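Local structure of endoglucanase (Clostridium thermocellum, 2E4T) at residues K8-R13 / E430-Y435; W83-S88 / V162-N167; K138-A143 / Y157-V162; R310-R315 / L451-D456. The protein hydrolyses internal beta-1,4-glucosidic linkages in cellulose and probably xyloglucan, this chain being the family 44 glycoside hydrolase part of a longer multidomain protein. One frame throughout, in Å; residues are numbered along the deposited sequence. Where two conformers were deposited one is given.

Interaction 1. Residues K8-R13 / E430-Y435; sequences KVVDIR and EVSSAY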
loop_
_atom_site.group_PDB
_atom_site.type_symbol
_atom_site.label_atom_id
_atom_site.label_comp_id
_atom_site.label_asym_id
_atom_site.label_seq_id
_atom_site.Cartn_x
_atom_site.Cartn_y
_atom_site.Cartn_z
ATOM N N LYS A 8 16.284 29.975 9.772
ATOM C CA LYS A 8 16.697 28.753 9.077
ATOM C C LYS A 8 16.400 28.945 7.612
ATOM O O LYS A 8 15.256 29.236 7.257
ATOM C CB LYS A 8 15.918 27.571 9.664
ATOM C CG LYS A 8 16.203 26.226 8.996
ATOM C CD LYS A 8 17.675 25.828 9.052
ATOM C CE LYS A 8 17.887 24.466 8.439
ATOM N NZ LYS A 8 19.302 24.078 8.333
ATOM N N VAL A 9 17.428 28.731 6.793
ATOM C CA VAL A 9 17.378 28.996 5.334
ATOM C C VAL A 9 17.817 27.756 4.562
ATOM O O VAL A 9 18.857 27.165 4.847
ATOM C CB VAL A 9 18.305 30.163 4.958
ATOM C CG1 VAL A 9 18.208 30.394 3.491
ATOM C CG2 VAL A 9 17.856 31.442 5.673
ATOM N N VAL A 10 16.988 27.324 3.621
ATOM C CA VAL A 10 17.176 26.087 2.882
ATOM C C VAL A 10 17.048 26.384 1.398
ATOM O O VAL A 10 16.128 27.092 1.010
ATOM C CB VAL A 10 16.113 25.057 3.325
ATOM C CG1 VAL A 10 16.155 23.788 2.457
ATOM C CG2 VAL A 10 16.289 24.752 4.810
ATOM N N ASP A 11 17.975 25.835 0.599
ATOM C CA ASP A 11 17.907 26.003 -0.834
ATOM C C ASP A 11 17.200 24.797 -1.477
ATOM O O ASP A 11 17.512 23.645 -1.143
ATOM C CB ASP A 11 19.304 26.077 -1.416
ATOM C CG ASP A 11 20.060 27.304 -0.939
ATOM O OD1 ASP A 11 19.428 28.349 -0.719
ATOM O OD2 ASP A 11 21.277 27.246 -0.748
ATOM N N ILE A 12 16.276 25.075 -2.394
ATOM C CA ILE A 12 15.578 24.050 -3.160
ATOM C C ILE A 12 15.938 24.303 -4.641
ATOM O O ILE A 12 15.718 25.400 -5.154
ATOM C CB ILE A 12 14.065 24.107 -2.981
ATOM C CG1 ILE A 12 13.564 24.101 -1.519
ATOM C CG2 ILE A 12 13.398 23.006 -3.825
ATOM C CD1 ILE A 12 13.827 22.843 -0.780
ATOM N N ARG A 13 16.475 23.268 -5.308
ATOM C CA ARG A 13 16.902 23.405 -6.694
ATOM C C ARG A 13 16.128 22.376 -7.525
ATOM O O ARG A 13 16.218 21.175 -7.259
ATOM C CB ARG A 13 18.395 23.143 -6.822
ATOM C CG ARG A 13 19.188 24.137 -5.955
ATOM C CD ARG A 13 20.687 24.033 -6.128
ATOM N NE ARG A 13 21.122 23.841 -7.515
ATOM C CZ ARG A 13 21.339 24.813 -8.407
ATOM N NH1 ARG A 13 21.154 26.100 -8.100
ATOM N NH2 ARG A 13 21.743 24.489 -9.632
ATOM N N GLU A 430 16.796 16.982 6.688
ATOM C CA GLU A 430 16.271 16.780 8.031
ATOM C C GLU A 430 15.124 17.756 8.329
ATOM O O GLU A 430 14.070 17.365 8.812
ATOM C CB GLU A 430 17.395 16.950 9.039
ATOM C CG GLU A 430 16.941 16.646 10.436
ATOM C CD GLU A 430 18.002 16.945 11.457
ATOM O OE1 GLU A 430 18.763 17.941 11.296
ATOM O OE2 GLU A 430 18.105 16.173 12.429
ATOM N N VAL A 431 15.291 19.039 7.964
ATOM C CA VAL A 431 14.278 20.012 8.274
ATOM C C VAL A 431 13.189 20.080 7.227
ATOM O O VAL A 431 12.131 20.677 7.494
ATOM C CB VAL A 431 14.902 21.437 8.488
ATOM C CG1 VAL A 431 15.201 22.101 7.154
ATOM C CG2 VAL A 431 14.017 22.295 9.321
ATOM N N SER A 432 13.416 19.509 6.044
ATOM C CA SER A 432 12.477 19.666 4.950
ATOM C C SER A 432 12.447 18.478 4.060
ATOM O O SER A 432 13.369 17.660 4.051
ATOM C CB SER A 432 12.820 20.927 4.132
ATOM O OG SER A 432 14.024 20.763 3.373
ATOM N N SER A 433 11.369 18.412 3.270
ATOM C CA SER A 433 11.318 17.561 2.082
ATOM C C SER A 433 10.667 18.377 0.968
ATOM O O SER A 433 9.825 19.251 1.232
ATOM C CB SER A 433 10.493 16.302 2.291
ATOM O OG SER A 433 11.015 15.560 3.379
ATOM N N ALA A 434 11.013 18.023 -0.281
ATOM C CA ALA A 434 10.393 18.676 -1.405
ATOM C C ALA A 434 10.350 17.692 -2.556
ATOM O O ALA A 434 11.335 17.015 -2.845
ATOM C CB ALA A 434 11.151 19.981 -1.805
ATOM N N TYR A 435 9.180 17.654 -3.214
ATOM C CA TYR A 435 8.966 16.803 -4.376
ATOM C C TYR A 435 8.372 17.637 -5.482
ATOM O O TYR A 435 7.491 18.461 -5.230
ATOM C CB TYR A 435 7.964 15.641 -4.035
ATOM C CG TYR A 435 8.437 14.864 -2.848
ATOM C CD1 TYR A 435 9.434 13.887 -2.988
ATOM C CD2 TYR A 435 7.995 15.146 -1.537
ATOM C CE1 TYR A 435 9.952 13.222 -1.903
ATOM C CE2 TYR A 435 8.517 14.506 -0.438
ATOM C CZ TYR A 435 9.519 13.568 -0.617
ATOM O OH TYR A 435 10.129 12.916 0.450
#
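Val10 and Val431 meet through one methyl each, CG2 of Val10 lying 3.7 Å from CG1 of Val431, the two side chains lying alongside each other and pointing opposite ways. The same Val431 CG1 also touches the aliphatic part of Lys8, whose CE is 3.8 Å away. That methyl owes its place to a first torsion that sets it between the backbone N and the carbonyl carbon (chi1 79°). The other branch of Val10, CG1, rests on the hydroxyl side of Ser432, and further along Ile12 CD1 reaches Ala434 CB at 4.1 Å. No hydrogen bond crosses between the segments, because they are not neighbours in the sheet: strand 420-426 lies between strands 8-22 and 432-439, antiparallel to both, so the two run in nearly the same direction, 21° apart. Val10, Ile12, Ser432 and Ala434 project into a shared buried layer, where Thr426 of the middle strand touches Val10, Ile12 and Ser432. The polar ends turn to the loop following that strand. Asp428 forms a salt bridge with Lys8 NZ, its backbone O bonds with Ser432 OG, and its OD1 receives the backbone N-H groups of Glu430 and Val431.

Interaction 2. Residues W83-S88 / V162-N167; sequences WSTPAS and VNYLVN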
loop_
_atom_site.group_PDB
_atom_site.type_symbol
_atom_site.label_atom_id
_atom_site.label_comp_id
_atom_site.label_asym_id
_atom_site.label_seq_id
_atom_site.Cartn_x
_atom_site.Cartn_y
_atom_site.Cartn_z
ATOM N N TRP A 83 -27.054 -10.586 0.828
ATOM C CA TRP A 83 -26.156 -11.365 1.677
ATOM C C TRP A 83 -25.905 -12.765 1.134
ATOM O O TRP A 83 -24.833 -13.295 1.375
ATOM C CB TRP A 83 -26.662 -11.408 3.104
ATOM C CG TRP A 83 -26.373 -10.150 3.867
ATOM C CD1 TRP A 83 -26.029 -8.933 3.345
ATOM C CD2 TRP A 83 -26.363 -10.015 5.283
ATOM N NE1 TRP A 83 -25.764 -8.020 4.390
ATOM C CE2 TRP A 83 -25.977 -8.683 5.576
ATOM C CE3 TRP A 83 -26.650 -10.907 6.338
ATOM C CZ2 TRP A 83 -25.828 -8.236 6.878
ATOM C CZ3 TRP A 83 -26.518 -10.475 7.611
ATOM C CH2 TRP A 83 -26.125 -9.142 7.882
ATOM N N SER A 84 -26.869 -13.365 0.436
ATOM C CA SER A 84 -26.650 -14.694 -0.100
ATOM C C SER A 84 -26.219 -14.659 -1.567
ATOM O O SER A 84 -26.052 -15.715 -2.155
ATOM C CB SER A 84 -27.928 -15.537 0.005
ATOM O OG SER A 84 -28.949 -14.917 -0.754
ATOM N N THR A 85 -25.977 -13.477 -2.166
ATOM C CA THR A 85 -25.522 -13.429 -3.542
ATOM C C THR A 85 -24.022 -13.645 -3.573
ATOM O O THR A 85 -23.276 -12.987 -2.781
ATOM C CB THR A 85 -25.861 -12.104 -4.182
ATOM O OG1 THR A 85 -27.259 -11.912 -4.077
ATOM C CG2 THR A 85 -25.424 -11.972 -5.627
ATOM N N PRO A 86 -23.514 -14.565 -4.400
ATOM C CA PRO A 86 -22.069 -14.809 -4.451
ATOM C C PRO A 86 -21.292 -13.503 -4.610
ATOM O O PRO A 86 -21.657 -12.623 -5.402
ATOM C CB PRO A 86 -21.867 -15.743 -5.645
ATOM C CG PRO A 86 -23.217 -16.502 -5.688
ATOM C CD PRO A 86 -24.255 -15.417 -5.359
ATOM N N ALA A 87 -20.186 -13.443 -3.866
ATOM C CA ALA A 87 -19.231 -12.343 -3.975
ATOM C C ALA A 87 -19.810 -10.991 -3.648
ATOM O O ALA A 87 -19.136 -9.984 -3.940
ATOM C CB ALA A 87 -18.541 -12.328 -5.362
ATOM N N SER A 88 -20.973 -10.892 -2.983
ATOM C CA SER A 88 -21.543 -9.554 -2.734
ATOM C C SER A 88 -20.637 -8.698 -1.866
ATOM O O SER A 88 -20.660 -7.447 -2.006
ATOM C CB SER A 88 -22.943 -9.648 -2.164
ATOM O OG SER A 88 -22.876 -10.294 -0.903
ATOM N N VAL A 162 -12.837 -15.649 -9.624
ATOM C CA VAL A 162 -12.346 -14.664 -10.599
ATOM C C VAL A 162 -13.256 -14.620 -11.821
ATOM O O VAL A 162 -13.586 -13.553 -12.352
ATOM C CB VAL A 162 -10.872 -14.917 -10.944
ATOM C CG1 VAL A 162 -10.411 -13.975 -12.049
ATOM C CG2 VAL A 162 -10.018 -14.733 -9.699
ATOM N N ASN A 163 -13.686 -15.799 -12.307
ATOM C CA ASN A 163 -14.574 -15.819 -13.479
ATOM C C ASN A 163 -15.877 -15.028 -13.187
ATOM O O ASN A 163 -16.387 -14.315 -14.070
ATOM C CB ASN A 163 -14.901 -17.280 -13.835
ATOM C CG ASN A 163 -15.834 -17.339 -15.016
ATOM O OD1 ASN A 163 -15.411 -17.072 -16.163
ATOM N ND2 ASN A 163 -17.120 -17.620 -14.767
ATOM N N TYR A 164 -16.431 -15.164 -11.979
ATOM C CA TYR A 164 -17.643 -14.429 -11.633
ATOM C C TYR A 164 -17.403 -12.914 -11.740
ATOM O O TYR A 164 -18.246 -12.153 -12.280
ATOM C CB TYR A 164 -18.086 -14.841 -10.224
ATOM C CG TYR A 164 -19.365 -14.191 -9.777
ATOM C CD1 TYR A 164 -20.559 -14.896 -9.906
ATOM C CD2 TYR A 164 -19.404 -12.919 -9.186
ATOM C CE1 TYR A 164 -21.778 -14.346 -9.513
ATOM C CE2 TYR A 164 -20.638 -12.383 -8.796
ATOM C CZ TYR A 164 -21.826 -13.094 -8.982
ATOM O OH TYR A 164 -23.007 -12.488 -8.569
ATOM N N LEU A 165 -16.266 -12.481 -11.218
ATOM C CA LEU A 165 -15.908 -11.049 -11.239
ATOM C C LEU A 165 -15.685 -10.556 -12.691
ATOM O O LEU A 165 -16.166 -9.474 -13.060
ATOM C CB LEU A 165 -14.678 -10.808 -10.386
ATOM C CG LEU A 165 -14.894 -11.101 -8.907
ATOM C CD1 LEU A 165 -13.543 -10.995 -8.166
ATOM C CD2 LEU A 165 -15.920 -10.222 -8.248
ATOM N N VAL A 166 -14.939 -11.326 -13.481
ATOM C CA VAL A 166 -14.679 -10.938 -14.870
ATOM C C VAL A 166 -15.979 -10.922 -15.674
ATOM O O VAL A 166 -16.190 -10.028 -16.516
ATOM C CB VAL A 166 -13.656 -11.901 -15.508
ATOM C CG1 VAL A 166 -13.515 -11.689 -17.004
ATOM C CG2 VAL A 166 -12.317 -11.711 -14.813
ATOM N N ASN A 167 -16.876 -11.881 -15.435
ATOM C CA ASN A 167 -18.175 -11.867 -16.077
ATOM C C ASN A 167 -18.936 -10.575 -15.772
ATOM O O ASN A 167 -19.591 -9.998 -16.650
ATOM C CB ASN A 167 -18.961 -13.100 -15.634
ATOM C CG ASN A 167 -20.343 -13.128 -16.259
ATOM O OD1 ASN A 167 -21.322 -12.737 -15.577
ATOM N ND2 ASN A 167 -20.431 -13.440 -17.515
#
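Pro86 and Ala87 occupy the two corners of a type II turn from Thr85 to Ser88, closed by a bond from Ser88 N to Thr85 O (3.1 Å), and Ala87 stands opposite helix 158-169 with its CA 8.1 Å from that of Leu165. Tyr164 supplies most of the helix side. With its CG anti to the backbone N (chi1 -178°), the ring leaves the helix and extends over the turn. Pro86 CB lies over one face of the ring, 4.1 Å from Tyr164 CE1, while Ala87 CB approaches obliquely and comes within 4.0 Å of Tyr164 CD2. The phenol end continues past the proline: Tyr164 OH is 3.4 Å from Pro86 O and 3.8 Å from CG2 of Thr85, whose side chain crosses the tyrosine at about a right angle. The hydroxyl of Thr85 is engaged elsewhere, with Glu82. Leu165 adds a lighter touch, its CD2 being 4.4 Å from Ala87 CB. The turn passes straight into helix 88-99, for which Ala87 is the N-cap residue. The backbone of Ala87 is also bonded to that of Trp53, next to the calcium ligand Glu54; the ion itself is about 10 Å from the Pro86 side chain. The contact thus joins the start of helix 88-99 to helix 158-169, which is backed by Tyr181 of strand 180-183 and Val221 of helix 204-221.

Interaction 3. Residues K138-A143 / Y157-V162; sequences KFEKGA and YMDEFV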
loop_
_atom_site.group_PDB
_atom_site.type_symbol
_atom_site.label_atom_id
_atom_site.label_comp_id
_atom_site.label_asym_id
_atom_site.label_seq_id
_atom_site.Cartn_x
_atom_site.Cartn_y
_atom_site.Cartn_z
ATOM N N LYS A 138 -9.670 -24.854 -3.626
ATOM C CA LYS A 138 -8.876 -25.327 -4.755
ATOM C C LYS A 138 -8.713 -24.162 -5.705
ATOM O O LYS A 138 -9.676 -23.391 -5.939
ATOM C CB LYS A 138 -9.536 -26.531 -5.443
ATOM C CG LYS A 138 -9.430 -27.782 -4.591
ATOM C CD LYS A 138 -9.928 -28.991 -5.328
ATOM C CE LYS A 138 -9.448 -30.322 -4.723
ATOM N NZ LYS A 138 -9.992 -30.464 -3.295
ATOM N N PHE A 139 -7.531 -24.025 -6.302
ATOM C CA PHE A 139 -7.327 -22.882 -7.166
ATOM C C PHE A 139 -7.996 -23.041 -8.533
ATOM O O PHE A 139 -8.487 -22.052 -9.082
ATOM C CB PHE A 139 -5.837 -22.584 -7.296
ATOM C CG PHE A 139 -5.199 -22.300 -5.947
ATOM C CD1 PHE A 139 -5.840 -21.550 -4.967
ATOM C CD2 PHE A 139 -3.907 -22.752 -5.694
ATOM C CE1 PHE A 139 -5.200 -21.260 -3.740
ATOM C CE2 PHE A 139 -3.292 -22.466 -4.488
ATOM C CZ PHE A 139 -3.948 -21.752 -3.530
ATOM N N GLU A 140 -7.975 -24.280 -9.056
ATOM C CA GLU A 140 -8.569 -24.579 -10.368
ATOM C C GLU A 140 -9.724 -25.548 -10.196
ATOM O O GLU A 140 -9.547 -26.666 -9.701
ATOM C CB GLU A 140 -7.600 -25.192 -11.338
ATOM C CG GLU A 140 -6.639 -24.163 -11.765
ATOM C CD GLU A 140 -5.712 -24.559 -12.924
ATOM O OE1 GLU A 140 -6.149 -25.360 -13.796
ATOM O OE2 GLU A 140 -4.586 -23.996 -13.061
ATOM N N LYS A 141 -10.903 -25.162 -10.678
ATOM C CA LYS A 141 -12.062 -26.070 -10.616
ATOM C C LYS A 141 -11.878 -27.323 -11.469
ATOM O O LYS A 141 -12.290 -28.419 -11.057
ATOM C CB LYS A 141 -13.310 -25.312 -11.022
ATOM C CG LYS A 141 -14.601 -26.108 -10.814
ATOM C CD LYS A 141 -15.811 -25.319 -11.139
ATOM C CE LYS A 141 -17.110 -26.040 -10.765
ATOM N NZ LYS A 141 -18.311 -25.334 -11.224
ATOM N N GLY A 142 -11.306 -27.152 -12.665
ATOM C CA GLY A 142 -11.147 -28.295 -13.607
ATOM C C GLY A 142 -12.447 -28.913 -14.054
ATOM O O GLY A 142 -12.493 -30.069 -14.463
ATOM N N ALA A 143 -13.498 -28.168 -14.039
ATOM C CA ALA A 143 -14.816 -28.481 -14.584
ATOM C C ALA A 143 -15.418 -27.129 -14.917
ATOM O O ALA A 143 -14.934 -26.085 -14.458
ATOM C CB ALA A 143 -15.688 -29.234 -13.588
ATOM N N TYR A 157 -13.663 -22.594 -5.240
ATOM C CA TYR A 157 -12.688 -22.540 -6.317
ATOM C C TYR A 157 -12.299 -21.071 -6.624
ATOM O O TYR A 157 -13.169 -20.236 -6.909
ATOM C CB TYR A 157 -13.265 -23.175 -7.594
ATOM C CG TYR A 157 -13.601 -24.628 -7.357
ATOM C CD1 TYR A 157 -12.605 -25.576 -7.313
ATOM C CD2 TYR A 157 -14.922 -25.052 -7.161
ATOM C CE1 TYR A 157 -12.893 -26.918 -7.098
ATOM C CE2 TYR A 157 -15.215 -26.398 -6.913
ATOM C CZ TYR A 157 -14.172 -27.328 -6.909
ATOM O OH TYR A 157 -14.415 -28.664 -6.669
ATOM N N MET A 158 -11.000 -20.797 -6.574
ATOM C CA MET A 158 -10.563 -19.419 -6.836
ATOM C C MET A 158 -10.754 -18.983 -8.278
ATOM O O MET A 158 -11.137 -17.826 -8.515
ATOM C CB MET A 158 -9.114 -19.177 -6.380
ATOM C CG MET A 158 -8.931 -19.237 -4.873
ATOM S SD MET A 158 -9.918 -18.009 -3.986
ATOM C CE MET A 158 -11.297 -18.997 -3.425
ATOM N N ASP A 159 -10.462 -19.855 -9.242
ATOM C CA ASP A 159 -10.657 -19.430 -10.617
ATOM C C ASP A 159 -12.155 -19.159 -10.907
ATOM O O ASP A 159 -12.463 -18.264 -11.689
ATOM C CB ASP A 159 -9.981 -20.367 -11.626
ATOM C CG ASP A 159 -10.455 -21.806 -11.615
ATOM O OD1 ASP A 159 -11.256 -22.250 -10.777
ATOM O OD2 ASP A 159 -9.923 -22.525 -12.552
ATOM N N GLU A 160 -13.060 -19.923 -10.280
ATOM C CA GLU A 160 -14.471 -19.701 -10.467
ATOM C C GLU A 160 -14.894 -18.332 -9.887
ATOM O O GLU A 160 -15.727 -17.622 -10.467
ATOM C CB GLU A 160 -15.268 -20.848 -9.855
ATOM C CG GLU A 160 -16.742 -20.793 -10.237
ATOM C CD GLU A 160 -17.474 -22.061 -9.805
ATOM O OE1 GLU A 160 -17.395 -22.430 -8.588
ATOM O OE2 GLU A 160 -18.125 -22.697 -10.683
ATOM N N PHE A 161 -14.295 -17.958 -8.740
ATOM C CA PHE A 161 -14.528 -16.639 -8.136
ATOM C C PHE A 161 -14.073 -15.544 -9.131
ATOM O O PHE A 161 -14.821 -14.586 -9.423
ATOM C CB PHE A 161 -13.749 -16.615 -6.829
ATOM C CG PHE A 161 -13.770 -15.355 -5.977
ATOM C CD1 PHE A 161 -14.672 -14.309 -6.142
ATOM C CD2 PHE A 161 -12.835 -15.298 -4.937
ATOM C CE1 PHE A 161 -14.608 -13.206 -5.309
ATOM C CE2 PHE A 161 -12.786 -14.193 -4.089
ATOM C CZ PHE A 161 -13.673 -13.157 -4.275
ATOM N N VAL A 162 -12.837 -15.649 -9.624
ATOM C CA VAL A 162 -12.346 -14.664 -10.599
ATOM C C VAL A 162 -13.256 -14.620 -11.821
ATOM O O VAL A 162 -13.586 -13.553 -12.352
ATOM C CB VAL A 162 -10.872 -14.917 -10.944
ATOM C CG1 VAL A 162 -10.411 -13.975 -12.049
ATOM C CG2 VAL A 162 -10.018 -14.733 -9.699
HETATM O O HOH W 1 -14.256 -29.782 -9.879
HETATM O O HOH W 2 -10.727 -24.694 -13.907
#
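The start of helix 158-169, next to the calcium site, is held by the loop that follows strand 134-138: Lys138 pairs with Tyr157 in a parallel bridge, and Tyr157 is also the N-cap residue. Two successive backbone groups of the helix are bonded to this loop, Met158 N giving to Lys138 O (3.0 Å) in the carbonyl plane and Asp159 N giving to Phe139 O (3.0 Å) from a tilted position. Lys141 then crosses the Tyr157 ring at about a right angle, its CG lying 3.8 Å from the ring centroid, only 8° off the normal, in a CH-pi contact. Lys138 CB lies beside the same tyrosine, and Phe139 meets Met158 CG at its ring edge. Beyond the ring, the extended Lys141 chain, with CG anti to the backbone N (chi1 -172°), carries NZ to Glu160 OE2 in a 2.7 Å salt bridge, met on the syn side but 31° out of the carboxylate plane; Pro144 O also receives from this ammonium. At the other end of the residue, Lys141 N bonds to Asp159 OD1 (2.9 Å), with a weak second bond to Asp159 OD2. A water accepts from Gly142 N and donates to Asp159 OD2, tying the carboxylate to the loop a second time. The calcium ligands Asp153 and Tyr155 come just before Tyr157 in the chain. Two buried carboxylates in the first helical turn are therefore provided with donors, and both the lysine charge and the helix start would probably favour their ionised state.

Interaction 4. Residues R310-R315 / L451-D456; sequences RLQAPR and LNKNYD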
loop_
_atom_site.group_PDB
_atom_site.type_symbol
_atom_site.label_atom_id
_atom_site.label_comp_id
_atom_site.label_asym_id
_atom_site.label_seq_id
_atom_site.Cartn_x
_atom_site.Cartn_y
_atom_site.Cartn_z
ATOM N N ARG A 310 8.575 10.609 14.187
ATOM C CA ARG A 310 7.630 10.320 13.099
ATOM C C ARG A 310 7.980 11.115 11.847
ATOM O O ARG A 310 7.901 10.623 10.725
ATOM C CB ARG A 310 6.190 10.600 13.567
ATOM C CG ARG A 310 5.165 10.277 12.499
ATOM C CD ARG A 310 3.730 10.458 12.975
ATOM N NE ARG A 310 3.447 9.656 14.138
ATOM C CZ ARG A 310 3.386 10.108 15.405
ATOM N NH1 ARG A 310 3.420 11.433 15.670
ATOM N NH2 ARG A 310 3.289 9.238 16.424
ATOM N N LEU A 311 8.354 12.408 12.051
ATOM C CA LEU A 311 8.711 13.246 10.917
ATOM C C LEU A 311 9.926 12.728 10.165
ATOM O O LEU A 311 9.996 12.918 8.937
ATOM C CB LEU A 311 8.973 14.684 11.384
ATOM C CG LEU A 311 7.745 15.436 11.877
ATOM C CD1 LEU A 311 8.192 16.748 12.552
ATOM C CD2 LEU A 311 6.756 15.708 10.758
ATOM N N GLN A 312 10.899 12.124 10.863
ATOM C CA GLN A 312 12.104 11.646 10.208
ATOM C C GLN A 312 11.967 10.209 9.676
ATOM O O GLN A 312 12.732 9.823 8.777
ATOM C CB GLN A 312 13.317 11.713 11.153
ATOM C CG GLN A 312 13.584 13.129 11.668
ATOM C CD GLN A 312 13.783 14.143 10.556
ATOM O OE1 GLN A 312 14.311 13.865 9.474
ATOM N NE2 GLN A 312 13.343 15.372 10.810
ATOM N N ALA A 313 11.039 9.406 10.244
ATOM C CA ALA A 313 10.964 8.002 9.918
ATOM C C ALA A 313 10.823 7.696 8.421
ATOM O O ALA A 313 11.339 6.648 7.993
ATOM C CB ALA A 313 9.824 7.352 10.709
ATOM N N PRO A 314 10.136 8.516 7.625
ATOM C CA PRO A 314 10.055 8.188 6.193
ATOM C C PRO A 314 11.466 8.064 5.544
ATOM O O PRO A 314 11.585 7.397 4.511
ATOM C CB PRO A 314 9.246 9.345 5.591
ATOM C CG PRO A 314 8.357 9.757 6.753
ATOM C CD PRO A 314 9.273 9.678 7.959
ATOM N N ARG A 315 12.483 8.679 6.131
ATOM C CA ARG A 315 13.825 8.561 5.573
ATOM C C ARG A 315 14.336 7.127 5.571
ATOM O O ARG A 315 15.205 6.795 4.753
ATOM C CB ARG A 315 14.760 9.536 6.294
ATOM C CG ARG A 315 14.457 10.966 5.948
ATOM C CD ARG A 315 15.154 11.961 6.875
ATOM N NE ARG A 315 16.615 11.808 6.739
ATOM C CZ ARG A 315 17.476 12.330 7.614
ATOM N NH1 ARG A 315 17.045 13.031 8.687
ATOM N NH2 ARG A 315 18.781 12.109 7.416
ATOM N N LEU A 451 7.476 20.437 2.381
ATOM C CA LEU A 451 7.154 20.050 3.772
ATOM C C LEU A 451 8.184 20.690 4.688
ATOM O O LEU A 451 9.393 20.453 4.565
ATOM C CB LEU A 451 7.198 18.512 3.917
ATOM C CG LEU A 451 6.336 17.769 2.900
ATOM C CD1 LEU A 451 6.421 16.247 3.112
ATOM C CD2 LEU A 451 4.885 18.197 2.973
ATOM N N ASN A 452 7.673 21.481 5.651
ATOM C CA ASN A 452 8.539 22.057 6.682
ATOM C C ASN A 452 8.401 21.235 7.948
ATOM O O ASN A 452 7.342 21.291 8.615
ATOM C CB ASN A 452 8.205 23.506 6.941
ATOM C CG ASN A 452 9.225 24.138 7.866
ATOM O OD1 ASN A 452 10.333 23.618 8.004
ATOM N ND2 ASN A 452 8.872 25.281 8.471
ATOM N N LYS A 453 9.446 20.455 8.253
ATOM C CA LYS A 453 9.498 19.605 9.435
ATOM C C LYS A 453 10.025 20.352 10.673
ATOM O O LYS A 453 10.090 19.775 11.748
ATOM C CB LYS A 453 10.328 18.360 9.166
ATOM C CG LYS A 453 9.757 17.486 8.082
ATOM C CD LYS A 453 10.605 16.225 7.852
ATOM C CE LYS A 453 11.789 16.406 6.950
ATOM N NZ LYS A 453 12.795 15.264 7.035
ATOM N N ASN A 454 10.412 21.631 10.511
ATOM C CA ASN A 454 10.882 22.392 11.649
ATOM C C ASN A 454 9.746 22.462 12.678
ATOM O O ASN A 454 8.629 22.891 12.339
ATOM C CB ASN A 454 11.277 23.807 11.133
ATOM C CG ASN A 454 12.201 24.533 12.007
ATOM O OD1 ASN A 454 12.177 24.345 13.235
ATOM N ND2 ASN A 454 12.955 25.483 11.386
ATOM N N TYR A 455 10.039 22.067 13.919
ATOM C CA TYR A 455 8.960 21.919 14.895
ATOM C C TYR A 455 8.491 23.223 15.427
ATOM O O TYR A 455 7.272 23.385 15.729
ATOM C CB TYR A 455 9.379 20.965 16.041
ATOM C CG TYR A 455 8.206 20.162 16.593
ATOM C CD1 TYR A 455 7.946 18.855 16.083
ATOM C CD2 TYR A 455 7.265 20.703 17.526
ATOM C CE1 TYR A 455 6.877 18.135 16.514
ATOM C CE2 TYR A 455 6.176 19.926 17.971
ATOM C CZ TYR A 455 5.993 18.656 17.439
ATOM O OH TYR A 455 4.879 17.918 17.802
ATOM N N ASP A 456 9.433 24.139 15.598
ATOM C CA ASP A 456 9.023 25.345 16.354
ATOM C C ASP A 456 9.637 26.615 15.798
ATOM O O ASP A 456 9.725 27.583 16.537
ATOM C CB ASP A 456 9.364 25.231 17.825
ATOM C CG ASP A 456 10.704 24.699 17.984
ATOM O OD1 ASP A 456 11.539 25.152 17.166
ATOM O OD2 ASP A 456 10.902 23.757 18.786
#
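Lys453 and Gln312 cross at a slant, and in the modelled conformer of the lysine, one of two deposited, NZ ends at the amide oxygen: its hydrogen bond to OE1 of Gln312 is weak, at 3.2 Å. Lys453 CD passes 3.5 Å from the backbone O of Leu311, and beyond it a bend (chi3 -83°) turns CE and NZ to the glutamine. The firmer partner of Lys453 NZ is Ile429 O, with Glu430 O as a further weak acceptor. Gln312 NE2 gives to the same Glu430 O, fixing the amide's rotation so that OE1 faces the two cations. Arg315 NH1 also gives to Gln312 OE1 at 3.0 Å with a nearly straight N-H (163°). The oxygen lies in the guanidinium plane, yet the donor stands 41° out of the carbonyl plane. In this conformer Arg315 NH1 and Lys453 NZ are 5.1 Å apart; Asp319 forms a salt bridge with the arginine and probably eases this proximity. Leu311 and Tyr455 meet at about a right angle, CD1 of Leu311 reaching CD1 of Tyr455 at 4.1 Å, and the same methyl lies 3.7 Å from Lys453 O. An Asx turn, Asn452 OD1 accepting from Asn454 N, shapes the exit from strand 442-452. Through this exit the beta-sheet domain packs on the TIM barrel: Leu311, in helix 304-312, also touches helix 368-384, while Lys453 pairs through its backbone with Val431, just before strand 432-439.

The four contacts form two groups on opposite sides of the chain's centre. Interactions 2 and 3, with centres 13 Å apart, share Val162 and helix 158-169 on the calcium side of the TIM barrel, where Ala87 CB packs on Phe161 CE1 at 4.0 Å. Interactions 1 and 4 have centres 11 Å apart and meet through adjacent strands 432-439 and 442-452. Between the groups, nearest atoms stay about 34 to 35 Å apart. Along the chain, interaction 3 is nested within interaction 2, and both within the loop closed by interaction 1, which crosses interaction 4. The N-terminal strand and the last part of the chain therefore build one beta domain, with the barrel inserted between them.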